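Local coordinates for protein tRNA(Ile2) 2-agmatinylcytidine synthetase TiaS (Archaeoglobus fulgidus, PDB 5XOB) that modifies the wobble cytidine of its isoleucine tRNA with agmatine in an ATP-dependent reaction, switching the codon it reads from AUG to AUA, at residues Ile113-Gln118 / His251-Glu256. Numbering follows the deposited sequence.
Sequences IKDVLQ and HLIGEE
The backbones of K114 and H251 come within 4.9 Å of each other, CA to CA, where the last turn of helix 106-114 meets the chain entering strand 252-254. Past this point the two segments diverge, and no hydrogen bond joins them. The example illustrates how a helix C-terminus can serve as a domain interface: the helix belongs to the TCKD domain, whereas strand 252-254 runs parallel to strand 265-273 of the OB-fold sheet, to which I253 is joined by backbone hydrogen bonds with S266 and R268. K114 makes the largest single contribution, followed by H251 and I253. Its CG lies 3.9 Å from H251 O, and the aliphatic chain, fully extended beyond CG, runs alongside the opposing backbone until CE stands 3.9 Å from L252 O. NZ ends 4.0 Å from the same L252 O, too far for a hydrogen bond. Cutting K114 back to an alanine is likely to uncover the carbonyls of H251 and L252 and the flank of I253, whose CG1 is 4.4 Å from K114 CD. Next in the chain, D115 is the first residue to leave the helical conformation, and its OD2 forms a salt bridge with R265, a polar tie to the same sheet. H251 fits its CB against I113 O at 4.0 Å, while one face of its imidazole ring receives L252 CD2 near the rim. I253 places CG1 anti to its carbonyl carbon (chi1 -59°), which carries the methyl CD1 to 3.8 Å from K114 O.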
ATOM      1  N   ILE A 113       7.460 -11.216   0.317  1.00 61.59           N
ATOM      2  CA  ILE A 113       6.435 -10.189   0.168  1.00 62.51           C
ATOM      3  C   ILE A 113       5.377 -10.323   1.252  1.00 64.47           C
ATOM      4  O   ILE A 113       4.873  -9.319   1.748  1.00 64.50           O
ATOM      5  CB  ILE A 113       5.786 -10.254  -1.232  1.00 62.47           C
ATOM      6  CG1 ILE A 113       6.860 -10.027  -2.300  1.00 63.23           C
ATOM      7  CG2 ILE A 113       4.690  -9.203  -1.380  1.00 61.53           C
ATOM      8  CD1 ILE A 113       6.388 -10.249  -3.717  1.00 65.66           C
ATOM      9  N   LYS A 114       5.057 -11.558   1.628  1.00 67.51           N
ATOM     10  CA  LYS A 114       3.954 -11.816   2.561  1.00 69.63           C
ATOM     11  C   LYS A 114       4.378 -12.107   3.999  1.00 71.48           C
ATOM     12  O   LYS A 114       3.572 -11.973   4.929  1.00 70.97           O
ATOM     13  CB  LYS A 114       3.108 -12.974   2.040  1.00 70.21           C
ATOM     14  CG  LYS A 114       2.271 -12.579   0.842  1.00 72.71           C
ATOM     15  CD  LYS A 114       1.407 -13.723   0.353  1.00 76.12           C
ATOM     16  CE  LYS A 114       0.528 -13.266  -0.796  1.00 80.17           C
ATOM     17  NZ  LYS A 114      -0.362 -14.349  -1.293  1.00 84.40           N
ATOM     18  N   ASP A 115       5.640 -12.472   4.185  1.00 71.93           N
ATOM     19  CA  ASP A 115       6.069 -13.077   5.424  1.00 71.80           C
ATOM     20  C   ASP A 115       7.409 -12.516   5.863  1.00 70.80           C
ATOM     21  O   ASP A 115       7.843 -11.466   5.384  1.00 72.35           O
ATOM     22  CB  ASP A 115       6.167 -14.588   5.207  1.00 78.36           C
ATOM     23  CG  ASP A 115       5.478 -15.380   6.295  1.00 84.19           C
ATOM     24  OD1 ASP A 115       4.228 -15.435   6.275  1.00 92.44           O
ATOM     25  OD2 ASP A 115       6.183 -15.957   7.156  1.00 85.85           O
ATOM     26  N   VAL A 116       8.046 -13.219   6.793  1.00 74.33           N
ATOM     27  CA  VAL A 116       9.361 -12.869   7.286  1.00 76.92           C
ATOM     28  C   VAL A 116      10.364 -13.923   6.833  1.00 77.88           C
ATOM     29  O   VAL A 116      10.080 -15.122   6.846  1.00 75.76           O
ATOM     30  CB  VAL A 116       9.362 -12.788   8.822  1.00 78.93           C
ATOM     31  CG1 VAL A 116      10.760 -12.494   9.353  1.00 82.17           C
ATOM     32  CG2 VAL A 116       8.375 -11.731   9.299  1.00 79.63           C
ATOM     33  N   LEU A 117      11.544 -13.450   6.451  1.00 81.17           N
ATOM     34  CA  LEU A 117      12.614 -14.293   5.945  1.00 81.61           C
ATOM     35  C   LEU A 117      13.906 -14.080   6.718  1.00 80.97           C
ATOM     36  O   LEU A 117      14.163 -12.993   7.236  1.00 77.65           O
ATOM     37  CB  LEU A 117      12.863 -13.960   4.480  1.00 83.93           C
ATOM     38  CG  LEU A 117      12.358 -14.989   3.485  1.00 86.22           C
ATOM     39  CD1 LEU A 117      12.268 -14.378   2.100  1.00 88.81           C
ATOM     40  CD2 LEU A 117      13.295 -16.183   3.490  1.00 88.79           C
ATOM     41  N   GLN A 118      14.725 -15.122   6.765  1.00 80.53           N
ATOM     42  CA  GLN A 118      16.019 -15.053   7.415  1.00 83.41           C
ATOM     43  C   GLN A 118      17.098 -15.029   6.340  1.00 77.42           C
ATOM     44  O   GLN A 118      16.889 -15.526   5.227  1.00 73.49           O
ATOM     45  CB  GLN A 118      16.199 -16.253   8.350  1.00 97.29           C
ATOM     46  CG  GLN A 118      15.122 -16.359   9.430  1.00107.24           C
ATOM     47  CD  GLN A 118      15.141 -17.692  10.168  1.00117.21           C
ATOM     48  OE1 GLN A 118      15.102 -18.757   9.547  1.00123.82           O
ATOM     49  NE2 GLN A 118      15.185 -17.641  11.501  1.00121.20           N
ATOM     50  N   HIS A 251       0.405  -8.386  -0.857  1.00 60.82           N
ATOM     51  CA  HIS A 251       0.856  -8.676   0.500  1.00 60.71           C
ATOM     52  C   HIS A 251      -0.205  -9.302   1.386  1.00 60.27           C
ATOM     53  O   HIS A 251       0.097  -9.732   2.501  1.00 60.94           O
ATOM     54  CB  HIS A 251       1.368  -7.391   1.165  1.00 62.62           C
ATOM     55  CG  HIS A 251       0.308  -6.359   1.420  1.00 62.42           C
ATOM     56  ND1 HIS A 251      -0.510  -5.853   0.431  1.00 63.92           N
ATOM     57  CD2 HIS A 251      -0.041  -5.713   2.557  1.00 62.70           C
ATOM     58  CE1 HIS A 251      -1.326  -4.954   0.951  1.00 63.19           C
ATOM     59  NE2 HIS A 251      -1.064  -4.852   2.241  1.00 63.40           N
ATOM     60  N   LEU A 252      -1.436  -9.367   0.891  1.00 59.48           N
ATOM     61  CA  LEU A 252      -2.558  -9.769   1.715  1.00 60.30           C
ATOM     62  C   LEU A 252      -2.734 -11.280   1.784  1.00 63.62           C
ATOM     63  O   LEU A 252      -2.857 -11.961   0.762  1.00 66.00           O
ATOM     64  CB  LEU A 252      -3.846  -9.115   1.222  1.00 59.93           C
ATOM     65  CG  LEU A 252      -3.936  -7.590   1.371  1.00 63.05           C
ATOM     66  CD1 LEU A 252      -5.373  -7.143   1.156  1.00 63.96           C
ATOM     67  CD2 LEU A 252      -3.439  -7.079   2.717  1.00 62.22           C
ATOM     68  N   ILE A 253      -2.738 -11.775   3.018  1.00 63.53           N
ATOM     69  CA  ILE A 253      -3.050 -13.151   3.336  1.00 64.84           C
ATOM     70  C   ILE A 253      -4.526 -13.202   3.710  1.00 66.93           C
ATOM     71  O   ILE A 253      -4.948 -12.516   4.634  1.00 70.65           O
ATOM     72  CB  ILE A 253      -2.206 -13.627   4.531  1.00 64.53           C
ATOM     73  CG1 ILE A 253      -0.716 -13.502   4.187  1.00 64.48           C
ATOM     74  CG2 ILE A 253      -2.583 -15.054   4.916  1.00 65.13           C
ATOM     75  CD1 ILE A 253       0.241 -13.712   5.344  1.00 65.62           C
ATOM     76  N   GLY A 254      -5.305 -14.010   2.995  1.00 66.18           N
ATOM     77  CA  GLY A 254      -6.725 -14.178   3.301  1.00 68.28           C
ATOM     78  C   GLY A 254      -6.914 -15.057   4.524  1.00 69.40           C
ATOM     79  O   GLY A 254      -6.062 -15.898   4.828  1.00 67.64           O
ATOM     80  N   GLU A 255      -8.029 -14.856   5.225  1.00 72.94           N
ATOM     81  CA  GLU A 255      -8.328 -15.594   6.464  1.00 73.51           C
ATOM     82  C   GLU A 255      -8.322 -17.113   6.272  1.00 72.51           C
ATOM     83  O   GLU A 255      -7.765 -17.843   7.095  1.00 70.98           O
ATOM     84  CB  GLU A 255      -9.665 -15.141   7.060  1.00 77.02           C
ATOM     85  CG  GLU A 255     -10.859 -15.266   6.125  1.00 81.85           C
ATOM     86  CD  GLU A 255     -12.072 -14.505   6.628  1.00 87.20           C
ATOM     87  OE1 GLU A 255     -12.431 -14.681   7.816  1.00 85.08           O
ATOM     88  OE2 GLU A 255     -12.661 -13.728   5.833  1.00 91.81           O
ATOM     89  N   GLU A 256      -8.922 -17.582   5.179  1.00 70.73           N
ATOM     90  CA  GLU A 256      -8.933 -19.016   4.846  1.00 73.78           C
ATOM     91  C   GLU A 256      -7.552 -19.667   4.829  1.00 73.81           C
ATOM     92  O   GLU A 256      -7.428 -20.871   5.044  1.00 76.48           O
ATOM     93  CB  GLU A 256      -9.597 -19.260   3.489  1.00 73.62           C
ATOM     94  CG  GLU A 256      -8.877 -18.634   2.304  1.00 75.02           C
ATOM     95  CD  GLU A 256      -9.186 -17.159   2.118  1.00 78.77           C
ATOM     96  OE1 GLU A 256      -9.965 -16.591   2.922  1.00 76.55           O
ATOM     97  OE2 GLU A 256      -8.636 -16.564   1.161  1.00 80.87           O
TER